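Local atomic coordinates of acetoin utilization protein (Exiguobacterium sibiricum, PDB entry 2Q04), a protein that probably transfers an acetyl group from acetyl-coenzyme A to an acceptor not yet identified, as a GNAT-family enzyme that may serve acetoin use. Residues I155-K158 with M159-G163; T133-Y137 with W138-L142. All blocks are in the same frame, centred on the assembly; numbering follows the deposited sequence. Where two conformers were deposited one is given.

Interaction 1: residues I155-K158 with M159-G163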
# COMPACT_ATOMS: atom_id res chain seq x y z
N ILE A 155 11.60 8.66 -6.03
CA ILE A 155 11.92 7.97 -4.78
C ILE A 155 10.82 7.00 -4.38
O ILE A 155 11.08 5.88 -4.02
CB ILE A 155 12.17 8.99 -3.64
CG1 ILE A 155 13.43 9.81 -3.94
CG2 ILE A 155 12.31 8.28 -2.31
CD1 ILE A 155 13.52 11.12 -3.17
N MSE A 156 9.58 7.46 -4.46
CA MSE A 156 8.45 6.64 -4.09
C MSE A 156 8.33 5.43 -5.01
O MSE A 156 7.92 4.35 -4.58
CB MSE A 156 7.17 7.47 -4.13
CG MSE A 156 5.92 6.69 -3.82
SE MSE A 156 5.20 5.75 -5.37
CE MSE A 156 4.85 7.32 -6.56
N GLU A 157 8.68 5.60 -6.29
CA GLU A 157 8.54 4.50 -7.25
C GLU A 157 9.57 3.43 -7.00
O GLU A 157 9.26 2.25 -7.01
CB GLU A 157 8.62 5.00 -8.70
CG GLU A 157 8.10 3.97 -9.74
CD GLU A 157 8.31 4.44 -11.21
OE1 GLU A 157 8.37 5.66 -11.45
OE2 GLU A 157 8.39 3.56 -12.11
N LYS A 158 10.80 3.84 -6.71
CA LYS A 158 11.87 2.91 -6.40
C LYS A 158 11.60 2.16 -5.07
O LYS A 158 11.97 0.99 -4.93
CB LYS A 158 13.21 3.64 -6.41
CG LYS A 158 13.61 4.13 -7.84
CD LYS A 158 14.81 5.08 -7.85
CE LYS A 158 16.14 4.33 -7.93
NZ LYS A 158 17.26 5.23 -8.37
N MSE A 159 10.89 2.82 -4.15
CA MSE A 159 10.47 2.17 -2.93
C MSE A 159 9.51 1.06 -3.26
O MSE A 159 9.66 -0.06 -2.78
CB MSE A 159 9.78 3.15 -2.00
CG MSE A 159 9.33 2.52 -0.72
SE MSE A 159 8.27 3.64 0.34
CE MSE A 159 6.73 3.67 -0.71
N MSE A 160 8.49 1.39 -4.06
CA MSE A 160 7.47 0.42 -4.48
C MSE A 160 8.11 -0.74 -5.27
O MSE A 160 7.69 -1.89 -5.15
CB MSE A 160 6.41 1.11 -5.32
CG MSE A 160 5.51 2.07 -4.53
SE MSE A 160 4.42 1.14 -3.15
CE MSE A 160 3.18 2.68 -2.62
N ASN A 161 9.12 -0.43 -6.07
CA ASN A 161 9.84 -1.45 -6.84
C ASN A 161 10.44 -2.50 -5.93
O ASN A 161 10.42 -3.67 -6.25
CB ASN A 161 10.93 -0.81 -7.71
CG ASN A 161 10.34 0.03 -8.89
OD1 ASN A 161 11.04 0.85 -9.47
ND2 ASN A 161 9.09 -0.22 -9.23
N HIS A 162 10.94 -2.08 -4.77
CA HIS A 162 11.52 -3.01 -3.79
C HIS A 162 10.47 -4.01 -3.29
O HIS A 162 10.80 -5.12 -2.94
CB HIS A 162 12.15 -2.25 -2.60
CG HIS A 162 13.51 -1.69 -2.89
ND1 HIS A 162 13.77 -0.34 -2.95
CD2 HIS A 162 14.70 -2.31 -3.11
CE1 HIS A 162 15.05 -0.15 -3.20
NE2 HIS A 162 15.64 -1.32 -3.31
N GLY A 163 9.20 -3.59 -3.27
CA GLY A 163 8.10 -4.48 -2.86
C GLY A 163 7.58 -5.34 -4.01
O GLY A 163 6.66 -6.13 -3.83
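M156 and M160 sit one turn apart on the helix 149-162, which packs against the mixed sheet of this GNAT-type fold. Both are present as selenomethionine. M156 has CG anti to its backbone N (chi1 178°), and its chain then bends twice. M160 turns the other way: CG lies beside the backbone N (chi1 -70°), and this brings it back over the preceding turn. The two chains cross obliquely. SE of M156 lies 3.8 Å from CG of M160, and the same CG is 3.3 Å from O of M156. That carbonyl also takes the N-H of M160, with N to O 3.1 Å and an angle of 163° at the hydrogen. Side chain and backbone of M160 therefore converge on one oxygen.

M159 lies along the next flank of the helix. Its methyl CE curls back toward M156 and ends 4.4 Å from CG of that residue. M159 and M160 both touch I101 of the strand 95-103. M160 also reaches L98 there and M184 on the strand 182-187. This apolar flank joins the helix to the sheet.

The polar flank is built differently. E157 is extended, and its OE1 makes a salt bridge to NE of R153, one turn back. N161 points toward the preceding turn, and its ND2 is bonded to O of L165, beyond the helix. The backbone keeps the helical pattern, with M159 N to I155 O at 3.1 Å and H162 N to K158 O at 3.2 Å. N161 N is 2.8 Å from O of E157. The amide carbon CG of N161 comes in beside that same oxygen, at 3.1 Å.

Interaction 2: residues T133-Y137 with W138-L142. With CA (calcium ion), chain G; EDO (1,2-ethanediol), chain J.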
# COMPACT_ATOMS: atom_id res chain seq x y z
N THR A 133 -1.70 -0.67 -6.93
CA THR A 133 -1.72 0.49 -6.03
C THR A 133 -1.78 1.78 -6.84
O THR A 133 -1.31 1.83 -7.98
CB THR A 133 -0.44 0.51 -5.07
OG1 THR A 133 -0.75 1.19 -3.85
CG2 THR A 133 0.73 1.18 -5.72
N THR A 134 -2.39 2.80 -6.27
CA THR A 134 -2.50 4.10 -6.91
C THR A 134 -1.88 5.15 -6.03
O THR A 134 -2.08 5.14 -4.81
CB THR A 134 -3.95 4.47 -7.13
OG1 THR A 134 -4.66 4.36 -5.89
CG2 THR A 134 -4.59 3.56 -8.16
N GLU A 135 -1.13 6.07 -6.64
CA GLU A 135 -0.47 7.16 -5.90
C GLU A 135 -0.76 8.49 -6.59
O GLU A 135 -0.54 8.63 -7.78
CB GLU A 135 1.05 6.92 -5.83
CG GLU A 135 1.47 5.80 -4.84
CD GLU A 135 1.33 6.21 -3.36
OE1 GLU A 135 1.36 7.42 -3.08
OE2 GLU A 135 1.18 5.31 -2.49
N TYR A 136 -1.29 9.46 -5.82
CA TYR A 136 -1.65 10.76 -6.35
C TYR A 136 -0.87 11.86 -5.64
O TYR A 136 -0.78 11.87 -4.41
CB TYR A 136 -3.13 11.00 -6.14
CG TYR A 136 -4.02 9.90 -6.67
CD1 TYR A 136 -4.63 10.00 -7.91
CD2 TYR A 136 -4.27 8.77 -5.90
CE1 TYR A 136 -5.47 8.99 -8.39
CE2 TYR A 136 -5.10 7.75 -6.38
CZ TYR A 136 -5.70 7.87 -7.62
OH TYR A 136 -6.53 6.89 -8.08
N TYR A 137 -0.41 12.85 -6.40
CA TYR A 137 0.45 13.93 -5.86
C TYR A 137 -0.20 14.64 -4.65
O TYR A 137 0.50 15.15 -3.76
CB TYR A 137 0.77 14.98 -6.95
CG TYR A 137 -0.26 16.10 -7.02
CD1 TYR A 137 -0.24 17.15 -6.09
CD2 TYR A 137 -1.26 16.10 -7.98
CE1 TYR A 137 -1.19 18.15 -6.12
CE2 TYR A 137 -2.21 17.12 -8.04
CZ TYR A 137 -2.18 18.13 -7.09
OH TYR A 137 -3.13 19.14 -7.11
N TRP A 138 -1.54 14.68 -4.62
CA TRP A 138 -2.28 15.47 -3.60
C TRP A 138 -2.35 14.81 -2.18
O TRP A 138 -3.00 15.35 -1.28
CB TRP A 138 -3.70 15.84 -4.10
CG TRP A 138 -4.52 14.67 -4.63
CD1 TRP A 138 -5.13 13.71 -3.89
CD2 TRP A 138 -4.88 14.42 -6.00
NE1 TRP A 138 -5.80 12.83 -4.72
CE2 TRP A 138 -5.68 13.26 -6.01
CE3 TRP A 138 -4.58 15.04 -7.21
CZ2 TRP A 138 -6.18 12.71 -7.20
CZ3 TRP A 138 -5.08 14.48 -8.40
CH2 TRP A 138 -5.87 13.34 -8.38
N HIS A 139 -1.68 13.66 -2.01
CA HIS A 139 -1.59 13.00 -0.72
C HIS A 139 -0.14 12.94 -0.22
O HIS A 139 0.14 12.40 0.85
CB HIS A 139 -2.17 11.57 -0.80
CG HIS A 139 -3.62 11.52 -1.18
ND1 HIS A 139 -4.10 10.70 -2.18
CD2 HIS A 139 -4.69 12.18 -0.69
CE1 HIS A 139 -5.40 10.86 -2.28
NE2 HIS A 139 -5.79 11.76 -1.40
N TRP A 140 0.77 13.57 -0.96
CA TRP A 140 2.21 13.50 -0.66
C TRP A 140 2.62 14.68 0.22
O TRP A 140 2.18 15.79 0.01
CB TRP A 140 3.03 13.50 -1.95
CG TRP A 140 2.74 12.34 -2.86
CD1 TRP A 140 2.13 11.15 -2.51
CD2 TRP A 140 3.16 12.18 -4.22
NE1 TRP A 140 2.07 10.32 -3.60
CE2 TRP A 140 2.71 10.91 -4.65
CE3 TRP A 140 3.85 13.00 -5.12
CZ2 TRP A 140 2.92 10.45 -5.96
CZ3 TRP A 140 4.06 12.54 -6.42
CH2 TRP A 140 3.60 11.27 -6.82
N ASP A 141 3.48 14.40 1.21
CA ASP A 141 3.96 15.44 2.13
C ASP A 141 5.22 16.08 1.59
O ASP A 141 6.30 15.94 2.15
CB ASP A 141 4.23 14.85 3.51
CG ASP A 141 4.53 15.92 4.56
OD1 ASP A 141 4.24 17.13 4.31
OD2 ASP A 141 5.03 15.56 5.65
N LEU A 142 5.07 16.82 0.50
CA LEU A 142 6.19 17.46 -0.15
C LEU A 142 6.78 18.57 0.73
O LEU A 142 7.99 18.70 0.84
CB LEU A 142 5.76 18.04 -1.50
CG LEU A 142 5.21 17.02 -2.51
CD1 LEU A 142 4.64 17.73 -3.72
CD2 LEU A 142 6.27 16.04 -2.92
CA CA G . -3.11 4.54 -2.67
C1 EDO J . 2.83 9.08 0.48
O1 EDO J . 3.29 8.33 -0.67
C2 EDO J . 1.52 8.52 1.00
O2 EDO J . 0.86 9.50 1.79
O HOH W 1 -0.88 3.57 -2.67
O HOH W 2 -3.74 2.25 -3.85
O HOH W 3 -5.42 5.97 -2.51
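Past the strand 130-135, a sheet strand of the GNAT-type fold, the chain turns in a short 3-10 segment: H139 N bonds to O of Y136, and W140 N to O of Y137, at 3.2 Å. Y136, Y137 and W138 form an aromatic cluster on this turn. CB of Y136 lies over the five-membered ring of W138, 3.6 Å from its centroid, as a CH-pi contact. The two side chains run side by side, with ring planes 21° apart but so far slid that they barely overlap. Y137 meets W138 differently. The indole turns its edge to the tyrosine face in an offset T-shaped pair, planes at 77°.

W140 folds back against the turn. CG lies beside its backbone N (chi1 -60°), and the indole lays one face against Y137, whose CA is 3.7 Å from the six-membered ring centroid, a CH-pi contact over the face. Its polar contact lies at the rim: NE1 donates to OE1 of E135 at 3.0 Å, nearly in the ring plane. O1 of a 1,2-ethanediol, probably from the crystallisation liquor, also donates to this OE1. Y152 stacks on the indole. A leucine here would probably leave OE1 without its indole donor and take the aromatic face from CA of Y137.

The other carboxylate oxygen is linked to the metal through water: water 1 donates to E135 OE2 and to OG1 of T133, and it binds the calcium ion at 2.4 Å. The ion is also held by two further waters, O of G99 and O of T134, the last at 2.5 Å.

How the interactions relate
Interaction 2 comes first along the chain. It covers the end of the strand 130-135 and the turn beyond it; the short helix 142-145 follows, and the helix 149-162 then carries interaction 1. Their centres are about 13 Å apart, yet they touch. CE of M160 lies 3.3 Å from OE2 of E135, and CE of M156 packs 3.7 Å from CZ2 of W140. The helix thus folds back over the strand that precedes it. That strand runs parallel to 95-103 and antiparallel to 182-187, and the helix touches all three. Through E135, the apolar flank of the helix lies close to the calcium site shared by strands 95-103 and 130-135.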